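PDB 3TEF: Iron(III) ABC transporter, periplasmic iron-compound-binding protein from Vibrio cholerae, which binds catecholate siderophores in the periplasm and probably passes the iron they carry to an ABC transporter for import. Local coordinates for residues Glu16-Arg21 / Val127-Pro132; Asp158-Met163 / Glu206-His211; Asp222-Lys227 / Leu255-Trp260. All coordinates share one frame; numbering follows the deposited sequence.

Interaction 1: residues Glu16-Arg21 / Val127-Pro132; sequences EQKPQR and VFAIEP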
loop_
_atom_site.group_PDB
_atom_site.type_symbol
_atom_site.label_atom_id
_atom_site.label_comp_id
_atom_site.label_asym_id
_atom_site.label_seq_id
_atom_site.Cartn_x
_atom_site.Cartn_y
_atom_site.Cartn_z
ATOM N N GLU A 16 5.749 -0.883 26.181
ATOM C CA GLU A 16 6.174 -2.214 26.585
ATOM C C GLU A 16 5.982 -3.234 25.458
ATOM O O GLU A 16 4.958 -3.242 24.768
ATOM C CB GLU A 16 5.395 -2.632 27.826
ATOM C CG GLU A 16 5.655 -4.053 28.289
ATOM C CD GLU A 16 4.929 -4.367 29.584
ATOM O OE1 GLU A 16 4.938 -3.503 30.490
ATOM O OE2 GLU A 16 4.339 -5.466 29.687
ATOM N N GLN A 17 6.970 -4.097 25.265
ATOM C CA GLN A 17 6.868 -5.139 24.249
ATOM C C GLN A 17 5.663 -6.057 24.425
ATOM O O GLN A 17 5.146 -6.235 25.533
ATOM C CB GLN A 17 8.143 -5.977 24.207
ATOM C CG GLN A 17 9.127 -5.531 23.158
ATOM C CD GLN A 17 10.297 -6.489 23.028
ATOM O OE1 GLN A 17 10.723 -6.824 21.920
ATOM N NE2 GLN A 17 10.819 -6.937 24.163
ATOM N N LYS A 18 5.238 -6.645 23.313
ATOM C CA LYS A 18 4.137 -7.604 23.284
ATOM C C LYS A 18 2.858 -7.063 23.902
ATOM O O LYS A 18 2.325 -7.636 24.854
ATOM C CB LYS A 18 4.553 -8.929 23.922
ATOM C CG LYS A 18 5.590 -9.659 23.082
ATOM C CD LYS A 18 6.807 -10.056 23.894
ATOM C CE LYS A 18 6.562 -11.362 24.638
ATOM N NZ LYS A 18 6.344 -12.506 23.706
ATOM N N PRO A 19 2.355 -5.954 23.348
ATOM C CA PRO A 19 1.064 -5.430 23.792
ATOM C C PRO A 19 -0.020 -6.465 23.525
ATOM O O PRO A 19 -0.037 -7.077 22.454
ATOM C CB PRO A 19 0.868 -4.187 22.916
ATOM C CG PRO A 19 1.734 -4.417 21.716
ATOM C CD PRO A 19 2.924 -5.169 22.238
ATOM N N GLN A 20 -0.903 -6.665 24.498
ATOM C CA GLN A 20 -1.886 -7.741 24.429
ATOM C C GLN A 20 -3.148 -7.345 23.679
ATOM O O GLN A 20 -3.776 -8.176 23.015
ATOM C CB GLN A 20 -2.230 -8.235 25.837
ATOM C CG GLN A 20 -1.055 -8.902 26.537
ATOM C CD GLN A 20 -0.458 -10.027 25.707
ATOM O OE1 GLN A 20 0.689 -9.946 25.253
ATOM N NE2 GLN A 20 -1.236 -11.082 25.501
ATOM N N ARG A 21 -3.518 -6.077 23.793
ATOM C CA ARG A 21 -4.720 -5.555 23.151
ATOM C C ARG A 21 -4.321 -4.534 22.089
ATOM O O ARG A 21 -3.863 -3.435 22.403
ATOM C CB ARG A 21 -5.656 -4.929 24.192
ATOM C CG ARG A 21 -6.118 -5.915 25.271
ATOM C CD ARG A 21 -7.093 -5.266 26.244
ATOM N NE ARG A 21 -8.299 -4.829 25.550
ATOM C CZ ARG A 21 -9.287 -5.639 25.180
ATOM N NH1 ARG A 21 -9.215 -6.947 25.429
ATOM N NH2 ARG A 21 -10.343 -5.144 24.553
ATOM N N VAL A 127 8.089 -4.575 18.254
ATOM C CA VAL A 127 6.961 -4.457 19.159
ATOM C C VAL A 127 6.530 -5.815 19.714
ATOM O O VAL A 127 6.207 -5.931 20.898
ATOM C CB VAL A 127 5.769 -3.777 18.461
ATOM C CG1 VAL A 127 4.488 -3.961 19.272
ATOM C CG2 VAL A 127 6.088 -2.297 18.236
ATOM N N PHE A 128 6.517 -6.834 18.860
ATOM C CA PHE A 128 6.001 -8.139 19.271
ATOM C C PHE A 128 7.071 -9.187 19.545
ATOM O O PHE A 128 6.757 -10.358 19.765
ATOM C CB PHE A 128 4.969 -8.639 18.254
ATOM C CG PHE A 128 3.778 -7.734 18.150
ATOM C CD1 PHE A 128 2.777 -7.776 19.112
ATOM C CD2 PHE A 128 3.681 -6.807 17.125
ATOM C CE1 PHE A 128 1.680 -6.921 19.041
ATOM C CE2 PHE A 128 2.582 -5.950 17.043
ATOM C CZ PHE A 128 1.589 -6.007 18.010
ATOM N N ALA A 129 8.329 -8.758 19.552
ATOM C CA ALA A 129 9.448 -9.681 19.762
ATOM C C ALA A 129 9.410 -10.872 18.799
ATOM O O ALA A 129 9.575 -12.028 19.203
ATOM C CB ALA A 129 9.471 -10.164 21.211
ATOM N N ILE A 130 9.188 -10.586 17.522
ATOM C CA ILE A 130 9.239 -11.621 16.500
ATOM C C ILE A 130 10.226 -11.260 15.399
ATOM O O ILE A 130 9.983 -11.519 14.220
ATOM C CB ILE A 130 7.856 -11.902 15.888
ATOM C CG1 ILE A 130 7.238 -10.607 15.358
ATOM C CG2 ILE A 130 6.943 -12.536 16.917
ATOM C CD1 ILE A 130 5.880 -10.803 14.688
ATOM N N GLU A 131 11.346 -10.663 15.794
ATOM C CA GLU A 131 12.369 -10.239 14.846
ATOM C C GLU A 131 12.806 -11.329 13.848
ATOM O O GLU A 131 12.974 -11.046 12.660
ATOM C CB GLU A 131 13.599 -9.703 15.592
ATOM C CG GLU A 131 13.325 -8.473 16.446
ATOM C CD GLU A 131 12.906 -8.803 17.874
ATOM O OE1 GLU A 131 12.421 -9.934 18.131
ATOM O OE2 GLU A 131 13.066 -7.916 18.744
ATOM N N PRO A 132 13.018 -12.572 14.325
ATOM C CA PRO A 132 13.485 -13.616 13.399
ATOM C C PRO A 132 12.502 -13.902 12.261
ATOM O O PRO A 132 12.920 -14.069 11.106
ATOM C CB PRO A 132 13.632 -14.850 14.302
ATOM C CG PRO A 132 13.833 -14.286 15.678
ATOM C CD PRO A 132 12.944 -13.069 15.712
#

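Interaction 2: residues Asp158-Met163 / Glu206-His211; sequences DAMLVM and EYIREH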
loop_
_atom_site.group_PDB
_atom_site.type_symbol
_atom_site.label_atom_id
_atom_site.label_comp_id
_atom_site.label_asym_id
_atom_site.label_seq_id
_atom_site.Cartn_x
_atom_site.Cartn_y
_atom_site.Cartn_z
ATOM N N ASP A 158 10.838 1.978 -19.868
ATOM C CA ASP A 158 10.030 2.926 -19.117
ATOM C C ASP A 158 8.648 2.366 -18.802
ATOM O O ASP A 158 8.160 1.452 -19.467
ATOM C CB ASP A 158 9.895 4.236 -19.901
ATOM C CG ASP A 158 9.227 4.041 -21.256
ATOM O OD1 ASP A 158 9.870 3.469 -22.162
ATOM O OD2 ASP A 158 8.059 4.460 -21.423
ATOM N N ALA A 159 8.028 2.913 -17.765
ATOM C CA ALA A 159 6.654 2.562 -17.447
ATOM C C ALA A 159 5.900 3.818 -17.075
ATOM O O ALA A 159 6.462 4.746 -16.483
ATOM C CB ALA A 159 6.594 1.562 -16.311
ATOM N N MET A 160 4.624 3.837 -17.431
ATOM C CA MET A 160 3.739 4.906 -17.027
ATOM C C MET A 160 2.737 4.290 -16.072
ATOM O O MET A 160 2.166 3.235 -16.364
ATOM C CB MET A 160 3.017 5.485 -18.242
ATOM C CG MET A 160 2.065 6.616 -17.910
ATOM S SD MET A 160 1.211 7.254 -19.361
ATOM C CE MET A 160 2.574 8.024 -20.237
ATOM N N LEU A 161 2.555 4.921 -14.922
ATOM C CA LEU A 161 1.596 4.447 -13.935
ATOM C C LEU A 161 0.370 5.336 -14.057
ATOM O O LEU A 161 0.476 6.543 -13.914
ATOM C CB LEU A 161 2.192 4.547 -12.526
ATOM C CG LEU A 161 1.470 3.933 -11.314
ATOM C CD1 LEU A 161 0.116 4.611 -11.027
ATOM C CD2 LEU A 161 1.296 2.431 -11.449
ATOM N N VAL A 162 -0.777 4.733 -14.348
ATOM C CA VAL A 162 -2.014 5.487 -14.521
ATOM C C VAL A 162 -3.054 4.974 -13.554
ATOM O O VAL A 162 -3.284 3.771 -13.467
ATOM C CB VAL A 162 -2.560 5.369 -15.956
ATOM C CG1 VAL A 162 -3.870 6.153 -16.099
ATOM C CG2 VAL A 162 -1.537 5.884 -16.952
ATOM N N MET A 163 -3.694 5.889 -12.834
ATOM C CA MET A 163 -4.823 5.517 -11.994
ATOM C C MET A 163 -6.092 6.021 -12.652
ATOM O O MET A 163 -6.094 7.089 -13.244
ATOM C CB MET A 163 -4.684 6.125 -10.600
ATOM C CG MET A 163 -5.856 5.790 -9.698
ATOM S SD MET A 163 -5.500 6.202 -7.996
ATOM C CE MET A 163 -5.461 4.578 -7.283
ATOM N N GLU A 206 -5.310 10.896 -24.558
ATOM C CA GLU A 206 -4.453 11.538 -25.540
ATOM C C GLU A 206 -3.009 11.605 -25.027
ATOM O O GLU A 206 -2.062 11.401 -25.785
ATOM C CB GLU A 206 -4.982 12.936 -25.879
ATOM C CG GLU A 206 -6.255 12.941 -26.752
ATOM C CD GLU A 206 -7.542 12.603 -25.991
ATOM O OE1 GLU A 206 -7.482 12.266 -24.786
ATOM O OE2 GLU A 206 -8.627 12.678 -26.610
ATOM N N TYR A 207 -2.855 11.888 -23.736
ATOM C CA TYR A 207 -1.545 11.935 -23.092
ATOM C C TYR A 207 -0.872 10.556 -23.101
ATOM O O TYR A 207 0.333 10.448 -23.348
ATOM C CB TYR A 207 -1.714 12.461 -21.666
ATOM C CG TYR A 207 -0.517 12.371 -20.747
ATOM C CD1 TYR A 207 0.205 13.514 -20.403
ATOM C CD2 TYR A 207 -0.135 11.158 -20.180
ATOM C CE1 TYR A 207 1.284 13.450 -19.539
ATOM C CE2 TYR A 207 0.949 11.081 -19.315
ATOM C CZ TYR A 207 1.653 12.229 -19.000
ATOM O OH TYR A 207 2.724 12.164 -18.135
ATOM N N ILE A 208 -1.647 9.508 -22.834
ATOM C CA ILE A 208 -1.115 8.143 -22.848
ATOM C C ILE A 208 -0.641 7.774 -24.251
ATOM O O ILE A 208 0.468 7.265 -24.432
ATOM C CB ILE A 208 -2.154 7.111 -22.352
ATOM C CG1 ILE A 208 -2.493 7.352 -20.877
ATOM C CG2 ILE A 208 -1.631 5.688 -22.538
ATOM C CD1 ILE A 208 -3.673 6.540 -20.373
ATOM N N ARG A 209 -1.479 8.052 -25.243
ATOM C CA ARG A 209 -1.143 7.763 -26.637
ATOM C C ARG A 209 0.036 8.600 -27.130
ATOM O O ARG A 209 0.952 8.078 -27.764
ATOM C CB ARG A 209 -2.366 7.981 -27.536
ATOM C CG ARG A 209 -2.080 7.912 -29.031
ATOM C CD ARG A 209 -1.470 6.581 -29.433
ATOM N NE ARG A 209 -1.162 6.545 -30.862
ATOM C CZ ARG A 209 0.063 6.624 -31.373
ATOM N NH1 ARG A 209 1.118 6.728 -30.574
ATOM N NH2 ARG A 209 0.235 6.589 -32.688
ATOM N N GLU A 210 0.012 9.897 -26.833
ATOM C CA GLU A 210 1.056 10.808 -27.292
ATOM C C GLU A 210 2.429 10.412 -26.733
ATOM O O GLU A 210 3.423 10.362 -27.469
ATOM C CB GLU A 210 0.702 12.273 -26.964
ATOM C CG GLU A 210 0.797 12.669 -25.472
ATOM C CD GLU A 210 0.176 14.041 -25.147
ATOM O OE1 GLU A 210 -0.874 14.389 -25.736
ATOM O OE2 GLU A 210 0.736 14.770 -24.293
ATOM N N HIS A 211 2.480 10.110 -25.437
ATOM C CA HIS A 211 3.739 9.762 -24.786
ATOM C C HIS A 211 4.164 8.318 -25.041
ATOM O O HIS A 211 5.344 7.983 -24.916
ATOM C CB HIS A 211 3.688 10.076 -23.290
ATOM C CG HIS A 211 3.774 11.540 -22.983
ATOM N ND1 HIS A 211 2.660 12.316 -22.735
ATOM C CD2 HIS A 211 4.837 12.373 -22.904
ATOM C CE1 HIS A 211 3.038 13.560 -22.500
ATOM N NE2 HIS A 211 4.352 13.622 -22.598
#

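Interaction 3: residues Asp222-Lys227 / Leu255-Trp260; sequences DKVVTK and LDVNAW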
loop_
_atom_site.group_PDB
_atom_site.type_symbol
_atom_site.label_atom_id
_atom_site.label_comp_id
_atom_site.label_asym_id
_atom_site.label_seq_id
_atom_site.Cartn_x
_atom_site.Cartn_y
_atom_site.Cartn_z
ATOM N N ASP A 222 -11.738 2.466 -8.787
ATOM C CA ASP A 222 -13.158 2.219 -8.582
ATOM C C ASP A 222 -13.435 0.792 -8.111
ATOM O O ASP A 222 -14.433 0.546 -7.435
ATOM C CB ASP A 222 -13.955 2.561 -9.840
ATOM C CG ASP A 222 -13.952 4.049 -10.135
ATOM O OD1 ASP A 222 -13.798 4.841 -9.180
ATOM O OD2 ASP A 222 -14.096 4.425 -11.316
ATOM N N LYS A 223 -12.543 -0.139 -8.437
ATOM C CA LYS A 223 -12.723 -1.535 -8.032
ATOM C C LYS A 223 -13.011 -1.685 -6.536
ATOM O O LYS A 223 -13.828 -2.514 -6.137
ATOM C CB LYS A 223 -11.509 -2.392 -8.416
ATOM C CG LYS A 223 -11.517 -2.953 -9.849
ATOM C CD LYS A 223 -10.294 -3.856 -10.092
ATOM C CE LYS A 223 -9.833 -3.851 -11.559
ATOM N NZ LYS A 223 -8.336 -4.013 -11.701
ATOM N N VAL A 224 -12.344 -0.884 -5.710
ATOM C CA VAL A 224 -12.482 -1.003 -4.261
ATOM C C VAL A 224 -13.383 0.066 -3.648
ATOM O O VAL A 224 -13.649 0.034 -2.446
ATOM C CB VAL A 224 -11.112 -0.950 -3.543
ATOM C CG1 VAL A 224 -10.257 -2.159 -3.926
ATOM C CG2 VAL A 224 -10.395 0.352 -3.860
ATOM N N VAL A 225 -13.844 1.009 -4.466
ATOM C CA VAL A 225 -14.691 2.099 -3.976
ATOM C C VAL A 225 -16.142 2.008 -4.475
ATOM O O VAL A 225 -17.082 2.298 -3.728
ATOM C CB VAL A 225 -14.101 3.481 -4.332
ATOM C CG1 VAL A 225 -14.994 4.595 -3.793
ATOM C CG2 VAL A 225 -12.681 3.613 -3.783
ATOM N N THR A 226 -16.323 1.611 -5.733
ATOM C CA THR A 226 -17.667 1.429 -6.289
ATOM C C THR A 226 -18.313 0.154 -5.750
ATOM O O THR A 226 -17.622 -0.819 -5.434
ATOM C CB THR A 226 -17.667 1.378 -7.843
ATOM O OG1 THR A 226 -19.016 1.291 -8.322
ATOM C CG2 THR A 226 -16.906 0.169 -8.344
ATOM N N LYS A 227 -19.640 0.166 -5.651
ATOM C CA LYS A 227 -20.386 -0.993 -5.172
ATOM C C LYS A 227 -20.254 -2.161 -6.152
ATOM O O LYS A 227 -20.292 -3.326 -5.753
ATOM C CB LYS A 227 -21.860 -0.632 -4.953
ATOM C CG LYS A 227 -22.546 -1.455 -3.870
ATOM C CD LYS A 227 -23.705 -2.265 -4.426
ATOM C CE LYS A 227 -24.264 -3.219 -3.377
ATOM N NZ LYS A 227 -23.242 -4.201 -2.917
ATOM N N LEU A 255 -2.921 -3.573 -12.171
ATOM C CA LEU A 255 -2.372 -3.849 -10.849
ATOM C C LEU A 255 -3.465 -4.146 -9.826
ATOM O O LEU A 255 -4.546 -3.561 -9.879
ATOM C CB LEU A 255 -1.534 -2.664 -10.368
ATOM C CG LEU A 255 -0.338 -2.215 -11.220
ATOM C CD1 LEU A 255 0.358 -1.059 -10.543
ATOM C CD2 LEU A 255 0.643 -3.350 -11.445
ATOM N N ASP A 256 -3.173 -5.036 -8.888
ATOM C CA ASP A 256 -4.143 -5.367 -7.850
ATOM C C ASP A 256 -4.394 -4.122 -7.006
ATOM O O ASP A 256 -3.491 -3.596 -6.363
ATOM C CB ASP A 256 -3.625 -6.501 -6.969
ATOM C CG ASP A 256 -4.656 -6.957 -5.953
ATOM O OD1 ASP A 256 -5.487 -7.829 -6.288
ATOM O OD2 ASP A 256 -4.648 -6.441 -4.824
ATOM N N VAL A 257 -5.623 -3.632 -7.017
ATOM C CA VAL A 257 -5.890 -2.350 -6.373
ATOM C C VAL A 257 -5.699 -2.398 -4.859
ATOM O O VAL A 257 -5.127 -1.481 -4.279
ATOM C CB VAL A 257 -7.292 -1.825 -6.704
ATOM C CG1 VAL A 257 -7.515 -0.478 -6.016
ATOM C CG2 VAL A 257 -7.443 -1.694 -8.201
ATOM N N ASN A 258 -6.161 -3.464 -4.215
ATOM C CA ASN A 258 -5.927 -3.598 -2.787
ATOM C C ASN A 258 -4.436 -3.544 -2.452
ATOM O O ASN A 258 -4.011 -2.816 -1.558
ATOM C CB ASN A 258 -6.506 -4.906 -2.245
ATOM C CG ASN A 258 -6.119 -5.141 -0.801
ATOM O OD1 ASN A 258 -6.644 -4.487 0.101
ATOM N ND2 ASN A 258 -5.161 -6.046 -0.574
ATOM N N ALA A 259 -3.645 -4.327 -3.173
ATOM C CA ALA A 259 -2.244 -4.473 -2.821
ATOM C C ALA A 259 -1.470 -3.167 -2.989
ATOM O O ALA A 259 -0.628 -2.845 -2.158
ATOM C CB ALA A 259 -1.587 -5.568 -3.636
ATOM N N TRP A 260 -1.740 -2.443 -4.077
ATOM C CA TRP A 260 -0.939 -1.256 -4.426
ATOM C C TRP A 260 -1.445 0.051 -3.827
ATOM O O TRP A 260 -0.663 0.976 -3.595
ATOM C CB TRP A 260 -0.857 -1.092 -5.950
ATOM C CG TRP A 260 -0.049 -2.156 -6.649
ATOM C CD1 TRP A 260 -0.468 -3.417 -6.976
ATOM C CD2 TRP A 260 1.297 -2.045 -7.137
ATOM N NE1 TRP A 260 0.538 -4.099 -7.611
ATOM C CE2 TRP A 260 1.632 -3.277 -7.725
ATOM C CE3 TRP A 260 2.261 -1.026 -7.108
ATOM C CZ2 TRP A 260 2.883 -3.523 -8.296
ATOM C CZ3 TRP A 260 3.493 -1.265 -7.682
ATOM C CH2 TRP A 260 3.796 -2.503 -8.265
HETATM O O HOH W 1 -6.002 -2.140 -11.519
#

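Interaction 1: residues Glu16-Arg21 / Val127-Pro132
One backbone hydrogen bond joins the two segments: K18 N donates to V127 O at 2.7 Å, with 170° at the hydrogen. The amide meets the carbonyl almost head-on, C=O...N 168°; V127 O, near the end of helix 113-128, accepts here from the loop. Q17 CA adds a long CA-H...O contact to the same oxygen.

The apolar contacts gather round P19. Its CD rests 3.6 Å from V127 CG1, and its CG lies 3.7 Å from F128 CE1, the proline crossing both side chains at about a right angle. With CG1 anti to the backbone N (chi1 166°), V127 puts that methyl against the proline and also over one face of the F128 ring, offset toward its rim.

Farther along, the K18 chain runs alongside F128 and A129: CG packs 3.6 Å from F128 O and CD 3.8 Å from A129 CB. A129 has positive phi, which turns the chain out of the helix, and I130 sits at the N-cap position of the next one.

The loop links strand 11-16 to strand 22-25. L82, on strand 82-85 of the parallel sheet, lies against P19, V127 and F128, while I6 of the antiparallel pair 3-8/11-16 touches V127.

Interaction 2: residues Asp158-Met163 / Glu206-His211
M160 is the main bump of this contact, reaching from strand 158-163 into a hollow on helix 206-211 formed by Y207, I208 and H211. The chain runs straight out from the strand, with both chi1 and chi2 near 180°, and bends only at the last torsion (chi3 -68°), which swings the methyl between Y207 and H211. There M160 CE sits 3.6 Å from Y207 CE2 and 3.8 Å from H211 CB. The sulfur stays at the edge of the tyrosine ring, 5.1 Å from its centroid and 81° off the normal, a Met-aromatic contact; roughly at right angles to this, M160 SD packs 4.0 Å from I208 CG1.

A smaller bump lies alongside. V162 CG2 and I208 CD1 meet tip to tip at 4.1 Å. I208 thus touches both strand residues, M160 with CG1 and V162 with CD1.

Within the helix, H211 ND1 donates to Y207 O at 3.0 Å, and H211 N reaches the same oxygen from the opposite face of its plane. H211 ND1 also lies 3.5 Å above the plane of the Y207 ring, over its centre.

Segments 158-163 and 206-211 run antiparallel, their axes 11.0 Å apart; a helix lying antiparallel along a strand, on one face of the sheet, is the usual packing of an alpha/beta fold. Strand 158-165 pairs with strands 168-172, 188-189 and 215-220 of the mixed sheet, and T171 of 168-172 touches both M160 and Y207.

Interaction 3: residues Asp222-Lys227 / Leu255-Trp260
V224 and V257 meet through their methyl groups, each pointing its CB toward the other segment. Both V224 branches converge on a single methyl: V257 CG1 lies 3.7 Å from V224 CG2 and 3.8 Å from V224 CG1. The two side chains approach at a slant. In V257, CG1 stands anti to the backbone N (chi1 -180°), and this leaves CG2 to face the neighbouring lysine.

K223 lies aslant the other branch of that valine, its CD 4.0 Å from V257 CG2. Extended through chi2 and chi3 and turned at chi4 (147°), the chain carries the ammonium past the valine toward the backbone of L255. K223 NZ does not bond the carbonyl directly; a water fills the gap, accepting from K223 NZ at 3.0 Å and donating to L255 O at 2.6 Å. Thus the lysine is linked through the water to the loop just before helix 257-262.

That helix begins with a proper N-cap. D256 OD2 takes the amide of A259 at 2.9 Å through its anti lone pair, a capping bond at the start of the turn that carries V257. L255 turns away from the valines and lays CD1 over the centre of the W260 ring, while W260 NE1 and D256 N both bond D276 OD2 on helix 267-279. N258 ND2 reaches Y52 OH.

The short helix 222-225 and helix 257-262 follow the adjacent parallel strands 215-220 and 252-254, as in an alpha/beta fold, consistent with a lobe of a periplasmic binding protein.

Overall arrangement
Along the chain the three contacts come in series: interaction 1 closes before interaction 2 opens, and interaction 2 before interaction 3. Interaction 1 lies on the opposite side of the chain's centre from the other two, its centre about 44 Å from that of interaction 2 and about 31 Å from that of interaction 3. Helix 131-154, which starts in interaction 1, leads straight into strand 158-165 of interaction 2. That strand and the strands leading into interaction 3 (215-220 and 252-254) belong to the mixed sheet. The centres of interactions 2 and 3 are about 20 Å apart, and the two touch where L161 CD2 packs 3.7 Å from L255 CD1. This fits the two-lobed build of the family, with one long helix linking the lobes.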